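Local coordinates for glutamate ABC superfamily ATP binding cassette transporter, binding protein (Enterococcus faecium DO, PDB 5EYF) that binds glutamate and probably delivers it to an ABC transporter as the solute-binding component of the uptake system, at residues Glu16-Lys22 with Ile79-Thr85; Arg26-Met30 with Gly40-Asp44; Pro72-Asn76 with Ala203-Gly207; Gly226-Lys230 with Glu241-Glu245. One frame throughout, in Å; residues are numbered along the deposited sequence. Where two conformers were deposited one is given.

In the fold
Contacts 1 to 4 all lie on the lobe of the solute-binding fold that carries the chain ends, and contact 1 reaches the glutamate directly through Lys22 and Thr85. Contact 2, with its centre about 12 Å from that of contact 1, touches it where Thr85 CG2 packs on Phe28 CG at 3.4 Å, one layer behind the ligand. Contact 3, about 10 Å from contact 1 between centres, adjoins strand 81-82, where Ile82 N probably bonds to Ala203 O at 2.8 Å. Contact 4 lies about 20 Å from contact 1 and 26 Å from contact 3, centre to centre; Phe41 and Tyr228 pack together to link it to contact 2.

Contact 1: Glu16-Lys22 with Ile79-Thr85; sequences EIIWGVK and IDAIIAT. With GLU (glutamic acid), chain E.
Asp80 and Ile18 grip each other twice. The Asp80 carboxylate, its CG set beside the backbone N by a chi1 of -60°, turns back onto the neighbouring strand, where OD2 takes the Ile18 N-H at 2.9 Å from above the carboxylate plane. In return Asp80 N bonds to Ile18 O. A water joins the same OD2 to Glu16 O, while OD1 forms a salt bridge with Arg10. Further along, regular parallel pairing takes over, with Gly20 N bonded to Ala81 O at 2.8 Å and Ile83 N to Gly20 O. The Trp19 indole leans over the sheet on the side of Ala81 and meets this segment obliquely: Ala81 CB and Ile83 CG2 both crowd CE3, the latter at 3.6 Å. Ile17 CG2 sits over one face of the indole, toward its rim, and Trp19 NE1 is bonded to Thr50. On the other side of the sheet Ile79 CD1 comes to 3.7 Å from Gly20 CA. Val21 and Ile83 run side by side in the same direction, CG1 against CG2. Lys22 lays its CG, CD and CE along the Ala84 methyl; bends at chi2 and chi4 then bring NZ to the ligand glutamate, 2.9 Å from its OE1. Thr85 OG1 donates to that same OE1 at 2.8 Å, and Thr85 O receives the ligand's amino N. Parallel strands whose C-terminal ends supply ligand-binding residues are typical of the type II periplasmic binding protein fold, here forming one wall of the glutamate pocket.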
# COMPACT_ATOMS: atom_id res chain seq x y z
N GLU B 16 12.04 -21.48 20.50
CA GLU B 16 10.64 -21.20 20.23
C GLU B 16 10.45 -19.70 20.03
O GLU B 16 11.15 -18.89 20.64
CB GLU B 16 9.76 -21.71 21.40
CG GLU B 16 8.24 -21.67 21.17
CD GLU B 16 7.48 -22.06 22.44
OE1 GLU B 16 7.69 -21.41 23.48
OE2 GLU B 16 6.69 -23.04 22.40
N ILE B 17 9.50 -19.35 19.16
CA ILE B 17 8.97 -17.99 19.09
C ILE B 17 7.46 -18.07 19.31
O ILE B 17 6.80 -18.96 18.75
CB ILE B 17 9.28 -17.30 17.76
CG1 ILE B 17 10.79 -17.20 17.58
CG2 ILE B 17 8.58 -15.91 17.68
CD1 ILE B 17 11.15 -16.65 16.24
N ILE B 18 6.93 -17.17 20.13
CA ILE B 18 5.52 -17.15 20.50
C ILE B 18 4.84 -16.00 19.77
O ILE B 18 5.19 -14.83 19.98
CB ILE B 18 5.33 -17.00 22.02
CG1 ILE B 18 6.11 -18.08 22.77
CG2 ILE B 18 3.86 -17.05 22.36
CD1 ILE B 18 6.00 -17.98 24.26
N TRP B 19 3.87 -16.32 18.94
CA TRP B 19 3.25 -15.36 18.03
C TRP B 19 1.82 -15.12 18.45
O TRP B 19 1.07 -16.07 18.69
CB TRP B 19 3.24 -15.84 16.58
CG TRP B 19 4.57 -16.05 15.98
CD1 TRP B 19 5.33 -17.18 16.05
CD2 TRP B 19 5.30 -15.12 15.17
NE1 TRP B 19 6.49 -17.02 15.33
CE2 TRP B 19 6.50 -15.76 14.77
CE3 TRP B 19 5.05 -13.82 14.72
CZ2 TRP B 19 7.46 -15.13 13.99
CZ3 TRP B 19 5.99 -13.21 13.91
CH2 TRP B 19 7.19 -13.85 13.56
N GLY B 20 1.44 -13.84 18.54
CA GLY B 20 0.06 -13.47 18.72
C GLY B 20 -0.67 -13.33 17.39
O GLY B 20 -0.29 -12.51 16.55
N VAL B 21 -1.72 -14.13 17.19
CA VAL B 21 -2.45 -14.19 15.92
C VAL B 21 -3.93 -14.10 16.21
O VAL B 21 -4.40 -14.45 17.30
CB VAL B 21 -2.14 -15.48 15.12
CG1 VAL B 21 -0.67 -15.53 14.67
CG2 VAL B 21 -2.50 -16.75 15.95
N LYS B 22 -4.69 -13.65 15.20
CA LYS B 22 -6.13 -13.75 15.27
C LYS B 22 -6.56 -15.21 15.24
O LYS B 22 -5.89 -16.06 14.63
CB LYS B 22 -6.79 -12.98 14.12
CG LYS B 22 -6.39 -11.49 14.02
CD LYS B 22 -6.56 -10.76 15.34
CE LYS B 22 -6.45 -9.23 15.19
NZ LYS B 22 -7.63 -8.56 14.56
N ILE B 79 3.50 -12.63 24.44
CA ILE B 79 3.85 -13.05 23.10
C ILE B 79 5.09 -12.25 22.71
O ILE B 79 5.37 -11.20 23.28
CB ILE B 79 2.70 -12.79 22.09
CG1 ILE B 79 2.29 -11.32 22.17
CG2 ILE B 79 1.53 -13.68 22.41
CD1 ILE B 79 1.17 -10.94 21.22
N ASP B 80 5.84 -12.79 21.73
CA ASP B 80 7.05 -12.15 21.24
C ASP B 80 6.77 -11.19 20.09
O ASP B 80 7.56 -10.26 19.85
CB ASP B 80 8.05 -13.22 20.75
CG ASP B 80 8.46 -14.19 21.86
OD1 ASP B 80 8.54 -13.77 23.05
OD2 ASP B 80 8.67 -15.39 21.52
N ALA B 81 5.70 -11.43 19.35
CA ALA B 81 5.40 -10.62 18.18
C ALA B 81 3.91 -10.75 17.89
O ALA B 81 3.31 -11.80 18.17
CB ALA B 81 6.23 -11.07 16.96
N ILE B 82 3.34 -9.68 17.32
CA ILE B 82 1.97 -9.68 16.81
C ILE B 82 2.01 -9.84 15.30
O ILE B 82 2.62 -9.01 14.61
CB ILE B 82 1.21 -8.40 17.14
CG1 ILE B 82 1.15 -8.11 18.64
CG2 ILE B 82 -0.20 -8.48 16.56
CD1 ILE B 82 0.70 -6.64 18.90
N ILE B 83 1.39 -10.88 14.78
CA ILE B 83 1.13 -10.95 13.34
C ILE B 83 -0.36 -11.23 13.20
O ILE B 83 -0.82 -12.38 13.30
CB ILE B 83 2.04 -11.95 12.59
CG1 ILE B 83 1.89 -11.76 11.08
CG2 ILE B 83 1.87 -13.42 13.01
CD1 ILE B 83 2.94 -12.57 10.31
N ALA B 84 -1.14 -10.18 13.00
CA ALA B 84 -2.59 -10.27 13.22
C ALA B 84 -3.25 -9.11 12.50
O ALA B 84 -3.77 -8.20 13.14
CB ALA B 84 -2.94 -10.25 14.73
N THR B 85 -3.19 -9.12 11.16
CA THR B 85 -3.80 -8.10 10.28
C THR B 85 -3.63 -6.68 10.84
O THR B 85 -4.57 -5.89 10.88
CB THR B 85 -5.29 -8.40 10.01
OG1 THR B 85 -6.06 -8.36 11.24
CG2 THR B 85 -5.44 -9.77 9.38
N GLU E . -5.77 -3.65 9.77
CA GLU E . -6.68 -2.83 10.58
C GLU E . -6.04 -2.49 11.91
O GLU E . -4.91 -2.91 12.21
CB GLU E . -8.03 -3.54 10.80
CG GLU E . -7.94 -5.01 11.21
CD GLU E . -7.48 -5.23 12.65
OE1 GLU E . -6.88 -6.28 12.90
OE2 GLU E . -7.78 -4.41 13.55
OXT GLU E . -6.62 -1.75 12.73
O HOH W 1 10.12 -17.19 22.79
O HOH W 2 -3.42 -13.41 12.55
O HOH W 3 -8.37 -9.39 11.96

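Contact 2: Arg26-Met30 with Gly40-Asp44; sequences RLFGM and GFDVD
Leu27 O and Phe28 O supply the acceptors for the first turn of helix 41-54, whose leading N-H groups have no earlier helical carbonyl to use. Phe41 N is bound firmly, 2.8 Å from Leu27 O, although it approaches from above the carbonyl plane. Phe28 O serves the next two donors more loosely: Asp42 N and Val43 N both make weak bonds to it, the second at 3.4 Å. The helix N-cap, Gly40, adds a CA-H contact to this carbonyl at 3.2 Å, a close approach of two backbones at a residue without a side chain. From Asp44 N onward ordinary helical bonding begins, with Gly40 O as its acceptor.

The buried Asp42 carboxylate is also provided for. OD1 bonds to the Tyr102 hydroxyl and OD2 takes the backbone N-H of Thr85; together with the nearby helix N-terminus, these bonds probably favour the charged form. The Phe28 ring lies against this carboxylate, which is turned 52° from it, with OD1 at the ring edge 3.7 Å from CD1. Phe41, its CG anti to the backbone N (chi1 178°), runs beside Phe28 in the same direction and brings CD2 to 3.9 Å from Phe28 CE1. Phe28 and Gly29 form a classic beta bulge opposite strand 24-25, where the chain enters strand 29-32. Around this junction Phe103 meets Phe28 edge-to-face and Phe236 does so with Phe41, while helix 227-235 packs on Leu27 and Phe41, wedging the helix start between that helix and the three-stranded antiparallel sheet.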
# COMPACT_ATOMS: atom_id res chain seq x y z
N ARG B 26 -10.73 -15.37 8.86
CA ARG B 26 -10.47 -16.31 7.77
C ARG B 26 -9.49 -15.70 6.77
O ARG B 26 -9.60 -14.52 6.42
CB ARG B 26 -11.75 -16.70 7.04
CG ARG B 26 -11.58 -17.93 6.14
CD ARG B 26 -12.85 -18.34 5.39
NE ARG B 26 -12.99 -17.60 4.13
CZ ARG B 26 -12.49 -17.99 2.96
NH1 ARG B 26 -12.64 -17.23 1.89
NH2 ARG B 26 -11.83 -19.14 2.86
N LEU B 27 -8.55 -16.53 6.31
CA LEU B 27 -7.45 -16.22 5.37
C LEU B 27 -6.21 -15.70 6.08
O LEU B 27 -5.12 -15.69 5.48
CB LEU B 27 -7.84 -15.24 4.25
CG LEU B 27 -9.08 -15.64 3.44
CD1 LEU B 27 -9.36 -14.61 2.33
CD2 LEU B 27 -8.87 -17.03 2.87
N PHE B 28 -6.34 -15.26 7.34
CA PHE B 28 -5.19 -14.72 8.07
C PHE B 28 -4.86 -15.50 9.33
O PHE B 28 -3.72 -15.95 9.49
CB PHE B 28 -5.39 -13.24 8.39
CG PHE B 28 -5.30 -12.38 7.18
CD1 PHE B 28 -4.06 -11.97 6.70
CD2 PHE B 28 -6.45 -12.04 6.48
CE1 PHE B 28 -3.97 -11.17 5.56
CE2 PHE B 28 -6.37 -11.25 5.33
CZ PHE B 28 -5.11 -10.82 4.88
N GLY B 29 -5.82 -15.65 10.24
CA GLY B 29 -5.62 -16.44 11.44
C GLY B 29 -6.98 -16.87 11.90
O GLY B 29 -7.74 -16.06 12.43
N MSE B 30 -7.26 -18.16 11.74
CA MSE B 30 -8.56 -18.71 12.03
C MSE B 30 -8.39 -20.05 12.71
O MSE B 30 -7.73 -20.92 12.16
CB MSE B 30 -9.34 -18.89 10.73
CG MSE B 30 -10.40 -19.94 10.80
SE MSE B 30 -12.05 -19.05 10.50
CE MSE B 30 -12.21 -18.14 12.19
N GLY B 40 -3.90 -19.78 8.35
CA GLY B 40 -4.04 -18.54 7.61
C GLY B 40 -2.71 -18.01 7.13
O GLY B 40 -1.65 -18.53 7.44
N PHE B 41 -2.79 -16.94 6.33
CA PHE B 41 -1.60 -16.29 5.81
C PHE B 41 -0.69 -15.80 6.93
O PHE B 41 0.54 -15.96 6.85
CB PHE B 41 -2.03 -15.12 4.91
CG PHE B 41 -0.92 -14.30 4.33
CD1 PHE B 41 -0.19 -14.77 3.24
CD2 PHE B 41 -0.63 -13.03 4.83
CE1 PHE B 41 0.82 -14.01 2.68
CE2 PHE B 41 0.36 -12.25 4.26
CZ PHE B 41 1.10 -12.74 3.19
N ASP B 42 -1.25 -15.11 7.93
CA ASP B 42 -0.41 -14.63 9.04
C ASP B 42 0.27 -15.79 9.75
O ASP B 42 1.45 -15.71 10.11
CB ASP B 42 -1.24 -13.86 10.08
CG ASP B 42 -1.61 -12.45 9.66
OD1 ASP B 42 -0.97 -11.87 8.74
OD2 ASP B 42 -2.56 -11.92 10.31
N VAL B 43 -0.48 -16.88 9.99
CA VAL B 43 0.09 -18.08 10.61
C VAL B 43 1.23 -18.64 9.76
O VAL B 43 2.29 -19.02 10.29
CB VAL B 43 -1.02 -19.13 10.83
CG1 VAL B 43 -0.42 -20.48 11.27
CG2 VAL B 43 -2.01 -18.63 11.86
N ASP B 44 1.03 -18.72 8.45
CA ASP B 44 2.08 -19.31 7.60
C ASP B 44 3.32 -18.43 7.52
O ASP B 44 4.45 -18.93 7.47
CB ASP B 44 1.53 -19.60 6.20
CG ASP B 44 0.67 -20.86 6.16
OD1 ASP B 44 0.54 -21.56 7.20
OD2 ASP B 44 0.11 -21.16 5.08

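Contact 3: Pro72-Asn76 with Ala203-Gly207; sequences PLLKN and AINKG
Leu74 and Lys75 of helix 70-75 cover strand 198-205 where it runs beside strand 81-82 in one lobe of the type II periplasmic binding protein fold. The tight half belongs to Leu74. A chi1 of -178° swings Leu74 CG away from its own N and toward the strand, and CD2 settles on the backbone, 3.6 Å from both Ala203 O and Asn205 N. The same methyl touches Ala203 CB at 4.0 Å. Ile79, Ile82 and Val96 close round Leu74, so this part is buried, and Ile204 on the reverse of the strand packs instead against helix 209-225.

The solvent side is looser and polar. Lys75 is exposed, and bends at chi3 and chi4 fold its chain back across Asn205, the two side chains crossing at about a right angle. Its ammonium group also bonds to the carbonyl of Gln95. Asn205 holds its amide near Lys75 CA and O, and its OD1 receives a weak bond from Lys206 N. Against the same oxygen, in its carbonyl plane and at a C=O...N angle of 159°, Lys75 NZ closes the contact at 3.1 Å.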
# COMPACT_ATOMS: atom_id res chain seq x y z
N PRO B 72 -1.59 -4.84 24.47
CA PRO B 72 -1.38 -5.20 25.88
C PRO B 72 -0.65 -6.53 26.08
O PRO B 72 0.29 -6.58 26.89
CB PRO B 72 -2.80 -5.23 26.45
CG PRO B 72 -3.52 -4.22 25.65
CD PRO B 72 -2.98 -4.38 24.24
N LEU B 73 -0.98 -7.57 25.32
CA LEU B 73 -0.31 -8.86 25.44
C LEU B 73 1.14 -8.78 24.97
O LEU B 73 2.03 -9.37 25.59
CB LEU B 73 -1.06 -9.91 24.63
CG LEU B 73 -2.36 -10.33 25.29
CD1 LEU B 73 -3.21 -11.14 24.31
CD2 LEU B 73 -2.03 -11.15 26.52
N LEU B 74 1.39 -8.05 23.87
CA LEU B 74 2.76 -7.88 23.42
C LEU B 74 3.60 -7.13 24.45
O LEU B 74 4.71 -7.56 24.77
CB LEU B 74 2.78 -7.13 22.09
CG LEU B 74 4.18 -6.95 21.50
CD1 LEU B 74 4.81 -8.27 21.05
CD2 LEU B 74 4.12 -6.01 20.30
N LYS B 75 3.10 -6.00 24.95
CA LYS B 75 3.93 -5.19 25.83
C LYS B 75 4.14 -5.86 27.18
O LYS B 75 5.13 -5.58 27.86
CB LYS B 75 3.31 -3.79 25.98
CG LYS B 75 3.25 -3.05 24.62
CD LYS B 75 3.01 -1.55 24.79
CE LYS B 75 4.15 -0.86 25.53
NZ LYS B 75 5.34 -0.66 24.66
N ASN B 76 3.27 -6.78 27.54
CA ASN B 76 3.42 -7.52 28.78
C ASN B 76 4.30 -8.76 28.64
O ASN B 76 4.58 -9.42 29.64
CB ASN B 76 2.04 -7.94 29.29
CG ASN B 76 2.09 -8.35 30.73
OD1 ASN B 76 2.46 -7.56 31.58
ND2 ASN B 76 1.73 -9.61 31.00
N ALA B 203 4.29 -6.58 14.72
CA ALA B 203 4.61 -5.70 15.82
C ALA B 203 5.46 -6.43 16.85
O ALA B 203 5.17 -7.57 17.23
CB ALA B 203 3.33 -5.17 16.47
N ILE B 204 6.49 -5.73 17.33
CA ILE B 204 7.43 -6.24 18.32
C ILE B 204 7.56 -5.19 19.42
O ILE B 204 7.49 -3.98 19.17
CB ILE B 204 8.78 -6.58 17.64
CG1 ILE B 204 8.56 -7.71 16.61
CG2 ILE B 204 9.90 -6.89 18.65
CD1 ILE B 204 9.75 -8.05 15.77
N ASN B 205 7.66 -5.64 20.68
CA ASN B 205 7.74 -4.65 21.75
C ASN B 205 8.99 -3.79 21.58
O ASN B 205 9.99 -4.21 20.98
CB ASN B 205 7.77 -5.35 23.12
CG ASN B 205 7.42 -4.42 24.26
OD1 ASN B 205 6.86 -3.34 24.05
ND2 ASN B 205 7.76 -4.82 25.47
N LYS B 206 8.93 -2.58 22.13
CA LYS B 206 10.11 -1.74 22.24
C LYS B 206 11.20 -2.46 23.03
O LYS B 206 10.92 -3.24 23.96
CB LYS B 206 9.74 -0.42 22.92
CG LYS B 206 8.63 0.35 22.23
CD LYS B 206 9.13 0.99 20.94
CE LYS B 206 8.07 1.93 20.31
NZ LYS B 206 8.53 2.40 18.98
N GLY B 207 12.45 -2.20 22.66
CA GLY B 207 13.58 -2.76 23.38
C GLY B 207 13.92 -4.17 22.97
O GLY B 207 14.62 -4.88 23.71

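Contact 4: Gly226-Lys230 with Glu241-Glu245; sequences GTYDK and EGKVE. With MG (magnesium ion), chain G; MG (magnesium ion), chain F.
The Tyr228 ring meets the C-terminal tail with its edge: Lys243 CG lies in the ring plane, 4.0 Å from CE2, while Val244 O approaches CE2 obliquely at 3.3 Å. His223 meets the ring with its own plane inclined by about 30°. At the end of the ring, the hydroxyl accepts a nearly straight bond from Val244 N, 3.1 Å from OH, and is also bonded to Tyr102 O, so a buried tyrosine ties the tail to the lobe. Val244 crosses the tyrosine at about a right angle, its CB against OH.

Lys243 runs fully extended past the ring, which carries NZ to the helix. There it forms a salt bridge with Asp229 OD2, although the position of that oxygen is less certain. A water links NZ to Asp229 O as well, and Asp90 of the second subunit is another salt-bridge partner of this lysine.

In the conformers described, Glu245 holds one magnesium ion through OE2 at 2.1 Å, and Glu241 OE1 bonds to Asn197 N of the second subunit. Five waters complete the ion's six ligands, two of them donating to Glu241 OE1 and Glu245 OE1, while a third lies within bonding distance of Lys243 O. The terminal OXT binds a second magnesium ion at 2.0 Å and accepts a bond from Lys93 of the second subunit. A mostly hydrated ion held by one carboxylate oxygen is typical of a surface magnesium site, here beside a subunit interface.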
# COMPACT_ATOMS: atom_id res chain seq x y z
N GLY B 226 11.51 -16.85 -2.68
CA GLY B 226 10.22 -17.25 -3.15
C GLY B 226 9.31 -17.86 -2.10
O GLY B 226 8.19 -18.26 -2.44
N THR B 227 9.78 -17.97 -0.85
CA THR B 227 8.93 -18.49 0.21
C THR B 227 7.75 -17.57 0.44
O THR B 227 6.61 -18.04 0.61
CB THR B 227 9.74 -18.62 1.50
OG1 THR B 227 10.85 -19.52 1.30
CG2 THR B 227 8.83 -19.12 2.65
N TYR B 228 7.99 -16.26 0.47
CA TYR B 228 6.88 -15.32 0.60
C TYR B 228 5.87 -15.52 -0.51
O TYR B 228 4.65 -15.61 -0.27
CB TYR B 228 7.41 -13.89 0.61
CG TYR B 228 6.30 -12.87 0.64
CD1 TYR B 228 5.80 -12.41 1.84
CD2 TYR B 228 5.74 -12.37 -0.55
CE1 TYR B 228 4.74 -11.48 1.89
CE2 TYR B 228 4.72 -11.45 -0.53
CZ TYR B 228 4.22 -11.01 0.68
OH TYR B 228 3.20 -10.09 0.65
N ASP B 229 6.36 -15.57 -1.76
CA ASP B 229 5.46 -15.66 -2.90
C ASP B 229 4.63 -16.94 -2.85
O ASP B 229 3.43 -16.92 -3.16
CB ASP B 229 6.28 -15.55 -4.20
CG ASP B 229 7.12 -14.27 -4.26
OD1 ASP B 229 8.07 -14.09 -3.48
OD2 ASP B 229 6.85 -13.44 -5.12
N LYS B 230 5.24 -18.06 -2.43
CA LYS B 230 4.49 -19.31 -2.32
C LYS B 230 3.37 -19.18 -1.29
O LYS B 230 2.24 -19.64 -1.53
CB LYS B 230 5.45 -20.44 -1.95
CG LYS B 230 4.89 -21.82 -2.15
CD LYS B 230 5.94 -22.90 -1.93
CE LYS B 230 5.42 -24.27 -2.42
NZ LYS B 230 6.32 -25.42 -2.04
N GLU B 241 -3.47 -7.60 -5.46
CA GLU B 241 -3.08 -6.28 -4.98
C GLU B 241 -2.47 -6.27 -3.59
O GLU B 241 -1.78 -5.30 -3.24
CB GLU B 241 -4.29 -5.34 -5.00
CG GLU B 241 -4.75 -5.04 -6.41
CD GLU B 241 -3.59 -4.76 -7.35
OE1 GLU B 241 -2.99 -3.67 -7.23
OE2 GLU B 241 -3.28 -5.61 -8.21
N GLY B 242 -2.72 -7.29 -2.78
CA GLY B 242 -2.17 -7.29 -1.44
C GLY B 242 -0.72 -7.72 -1.37
O GLY B 242 -0.08 -7.56 -0.34
N LYS B 243 -0.19 -8.27 -2.46
CA LYS B 243 1.16 -8.78 -2.46
C LYS B 243 2.19 -7.66 -2.36
O LYS B 243 2.14 -6.68 -3.11
CB LYS B 243 1.40 -9.56 -3.75
CG LYS B 243 2.76 -10.25 -3.80
CD LYS B 243 2.90 -11.04 -5.08
CE LYS B 243 4.15 -11.87 -4.99
NZ LYS B 243 4.47 -12.62 -6.24
N VAL B 244 3.17 -7.86 -1.49
CA VAL B 244 4.37 -7.04 -1.43
C VAL B 244 5.39 -7.65 -2.39
O VAL B 244 5.84 -8.78 -2.19
CB VAL B 244 4.91 -6.98 0.01
CG1 VAL B 244 6.25 -6.22 0.08
CG2 VAL B 244 3.88 -6.32 0.89
N GLU B 245 5.79 -6.88 -3.39
CA GLU B 245 6.77 -7.36 -4.36
C GLU B 245 8.23 -7.29 -3.89
O GLU B 245 8.63 -6.53 -2.99
CB GLU B 245 6.64 -6.57 -5.66
CG GLU B 245 5.36 -6.81 -6.40
CD GLU B 245 4.23 -5.90 -5.94
OE1 GLU B 245 4.47 -4.90 -5.19
OE2 GLU B 245 3.06 -6.18 -6.33
OXT GLU B 245 9.06 -8.02 -4.43
MG MG G . 9.32 -10.06 -4.39
MG MG F . 1.36 -5.03 -6.75
O HOH W 4 3.02 -14.71 -5.36
O HOH W 5 -0.28 -3.85 -6.81
O HOH W 6 0.74 -6.20 -5.23
O HOH W 7 2.18 -3.77 -5.24
O HOH W 8 0.34 -6.49 -7.87
O HOH W 9 2.35 -3.99 -8.10